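Long-range contact in epoxide hydrolase (Aspergillus niger, PDB 3G02), which probably hydrolyses epoxides to diols and is here a variant evolved for enantioselectivity: residues P148-G152 and N170-V174. The protein carries 9 engineered substitutions. Residues are numbered along the deposited sequence; the frame is centred on the assembly and turned at random.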
ATOM      1  N   PRO A 148     -10.368  -1.442 -26.265  1.00  9.25           N
ATOM      2  CA  PRO A 148      -9.564  -0.256 -26.023  1.00  9.21           C
ATOM      3  C   PRO A 148      -8.633  -0.388 -24.829  1.00  9.06           C
ATOM      4  O   PRO A 148      -8.924  -1.117 -23.872  1.00  9.21           O
ATOM      5  CB  PRO A 148     -10.612   0.825 -25.747  1.00  9.44           C
ATOM      6  CG  PRO A 148     -11.757   0.110 -25.179  1.00  9.61           C
ATOM      7  CD  PRO A 148     -11.752  -1.278 -25.786  1.00  9.35           C
ATOM      8  N   SER A 149      -7.518   0.328 -24.893  1.00  8.79           N
ATOM      9  CA  SER A 149      -6.717   0.560 -23.709  1.00  8.44           C
ATOM     10  C   SER A 149      -7.292   1.803 -23.057  1.00  8.66           C
ATOM     11  O   SER A 149      -7.316   2.881 -23.663  1.00  8.76           O
ATOM     12  CB  SER A 149      -5.252   0.772 -24.072  1.00  8.52           C
ATOM     13  OG  SER A 149      -4.661  -0.435 -24.521  1.00  8.06           O
ATOM     14  N   LEU A 150      -7.785   1.653 -21.836  1.00  8.54           N
ATOM     15  CA  LEU A 150      -8.363   2.782 -21.124  1.00  8.95           C
ATOM     16  C   LEU A 150      -7.289   3.841 -20.894  1.00  8.96           C
ATOM     17  O   LEU A 150      -6.103   3.519 -20.823  1.00  8.68           O
ATOM     18  CB  LEU A 150      -8.971   2.330 -19.788  1.00  9.22           C
ATOM     19  CG  LEU A 150     -10.204   1.420 -19.829  1.00 10.05           C
ATOM     20  CD1 LEU A 150     -10.593   0.990 -18.429  1.00 10.32           C
ATOM     21  CD2 LEU A 150     -11.394   2.103 -20.514  1.00 11.32           C
ATOM     22  N   PRO A 151      -7.698   5.120 -20.812  1.00  8.75           N
ATOM     23  CA  PRO A 151      -6.749   6.179 -20.467  1.00  8.58           C
ATOM     24  C   PRO A 151      -5.825   5.769 -19.318  1.00  8.21           C
ATOM     25  O   PRO A 151      -6.294   5.252 -18.293  1.00  7.72           O
ATOM     26  CB  PRO A 151      -7.664   7.324 -20.049  1.00  8.90           C
ATOM     27  CG  PRO A 151      -8.869   7.152 -20.943  1.00  8.83           C
ATOM     28  CD  PRO A 151      -9.053   5.650 -21.054  1.00  9.05           C
ATOM     29  N   GLY A 152      -4.526   5.974 -19.515  1.00  8.05           N
ATOM     30  CA  GLY A 152      -3.527   5.658 -18.499  1.00  7.94           C
ATOM     31  C   GLY A 152      -2.937   4.257 -18.547  1.00  7.93           C
ATOM     32  O   GLY A 152      -2.020   3.957 -17.783  1.00  8.37           O
ATOM     33  N   ASN A 170     -13.523   8.544 -18.390  1.00 11.05           N
ATOM     34  CA  ASN A 170     -13.207   7.290 -19.059  1.00 10.87           C
ATOM     35  C   ASN A 170     -14.353   6.819 -19.949  1.00 10.65           C
ATOM     36  O   ASN A 170     -14.131   6.415 -21.096  1.00 10.69           O
ATOM     37  CB  ASN A 170     -12.853   6.206 -18.036  1.00 10.55           C
ATOM     38  CG  ASN A 170     -11.382   6.224 -17.646  1.00 10.93           C
ATOM     39  OD1 ASN A 170     -10.592   5.441 -18.163  1.00 11.10           O
ATOM     40  ND2 ASN A 170     -11.012   7.117 -16.734  1.00 10.68           N
ATOM     41  N   ALA A 171     -15.571   6.884 -19.414  1.00 10.79           N
ATOM     42  CA  ALA A 171     -16.777   6.509 -20.154  1.00 11.32           C
ATOM     43  C   ALA A 171     -16.948   7.373 -21.401  1.00 11.59           C
ATOM     44  O   ALA A 171     -17.212   6.859 -22.489  1.00 11.54           O
ATOM     45  CB  ALA A 171     -18.002   6.597 -19.260  1.00 11.30           C
ATOM     46  N   ARG A 172     -16.772   8.682 -21.244  1.00 11.95           N
ATOM     47  CA  ARG A 172     -16.894   9.604 -22.368  1.00 12.53           C
ATOM     48  C   ARG A 172     -15.886   9.280 -23.483  1.00 12.36           C
ATOM     49  O   ARG A 172     -16.218   9.342 -24.668  1.00 12.66           O
ATOM     50  CB  ARG A 172     -16.748  11.051 -21.892  1.00 12.51           C
ATOM     51  CG  ARG A 172     -17.083  12.099 -22.954  1.00 13.58           C
ATOM     52  CD  ARG A 172     -16.878  13.519 -22.435  1.00 13.98           C
ATOM     53  NE  ARG A 172     -15.494  13.748 -22.030  1.00 15.59           N
ATOM     54  CZ  ARG A 172     -15.074  13.822 -20.768  1.00 16.17           C
ATOM     55  NH1 ARG A 172     -15.936  13.703 -19.764  1.00 16.70           N
ATOM     56  NH2 ARG A 172     -13.788  14.016 -20.516  1.00 16.85           N
ATOM     57  N   VAL A 173     -14.665   8.912 -23.098  1.00 12.08           N
ATOM     58  CA  VAL A 173     -13.636   8.504 -24.061  1.00 11.99           C
ATOM     59  C   VAL A 173     -14.031   7.228 -24.821  1.00 12.02           C
ATOM     60  O   VAL A 173     -13.872   7.158 -26.041  1.00 12.08           O
ATOM     61  CB  VAL A 173     -12.249   8.334 -23.381  1.00 11.99           C
ATOM     62  CG1 VAL A 173     -11.250   7.666 -24.323  1.00 12.67           C
ATOM     63  CG2 VAL A 173     -11.717   9.691 -22.919  1.00 12.47           C
ATOM     64  N   VAL A 174     -14.538   6.228 -24.102  1.00 11.99           N
ATOM     65  CA  VAL A 174     -14.957   4.970 -24.729  1.00 12.03           C
ATOM     66  C   VAL A 174     -16.116   5.213 -25.702  1.00 12.36           C
ATOM     67  O   VAL A 174     -16.090   4.729 -26.836  1.00 12.30           O
ATOM     68  CB  VAL A 174     -15.321   3.891 -23.680  1.00 11.89           C
ATOM     69  CG1 VAL A 174     -15.908   2.647 -24.346  1.00 11.93           C
ATOM     70  CG2 VAL A 174     -14.093   3.505 -22.863  1.00 12.11           C
TER
HETATM   71  O   HOH W   1      -8.548   4.309 -16.792  1.00 10.72           O
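Asn170 turns its amide oxygen onto the ring of Pro151, with OD1 3.3 Å from Pro151 CD and 3.7 Å from Pro151 CG. The two side chains run past one another in opposite directions. The Leu150 side chain crosses that of Asn170 at about a right angle, its CB 3.9 Å from Asn170 OD1, so the carbonyl end of the amide rests against two successive loop residues.

No direct hydrogen bond joins the segments; a single water does so instead. It donates one hydrogen to Asn170 OD1 at 2.7 Å and the other to the backbone oxygen Pro151 O at 2.9 Å, tying the loop backbone to the side chain of the helix. The amide nitrogen is engaged as well: Asn170 ND2 bonds to Gly166 O and to His313 NE2. Partners at both ends of the amide would fix its rotation and satisfy its polar atoms in a buried setting.

One turn further along the helix the contact becomes apolar. Val173 CG1 points at the CG corner of the Pro151 ring, 4.2 Å away, a light touch. Leu150 CD2 packs more closely on Val174, 3.8 Å from its CG2. With CG1 of Val174 anti to the backbone N (chi1 173°), the other branch, CG2, is the one set against the leucine.

The Leu150 side chain lies about 8 Å from that of Asp193, which puts this loop–helix junction near the predicted active site, without touching the nucleophile. The segment 148-152 leaves the end of strand 143-148, and the chain comes back in helix 167-180, which packs against this loop. Val174 also rests on Leu115 of strand 110-115 and Leu202 of helix 194-205, where Val198 receives Asn170.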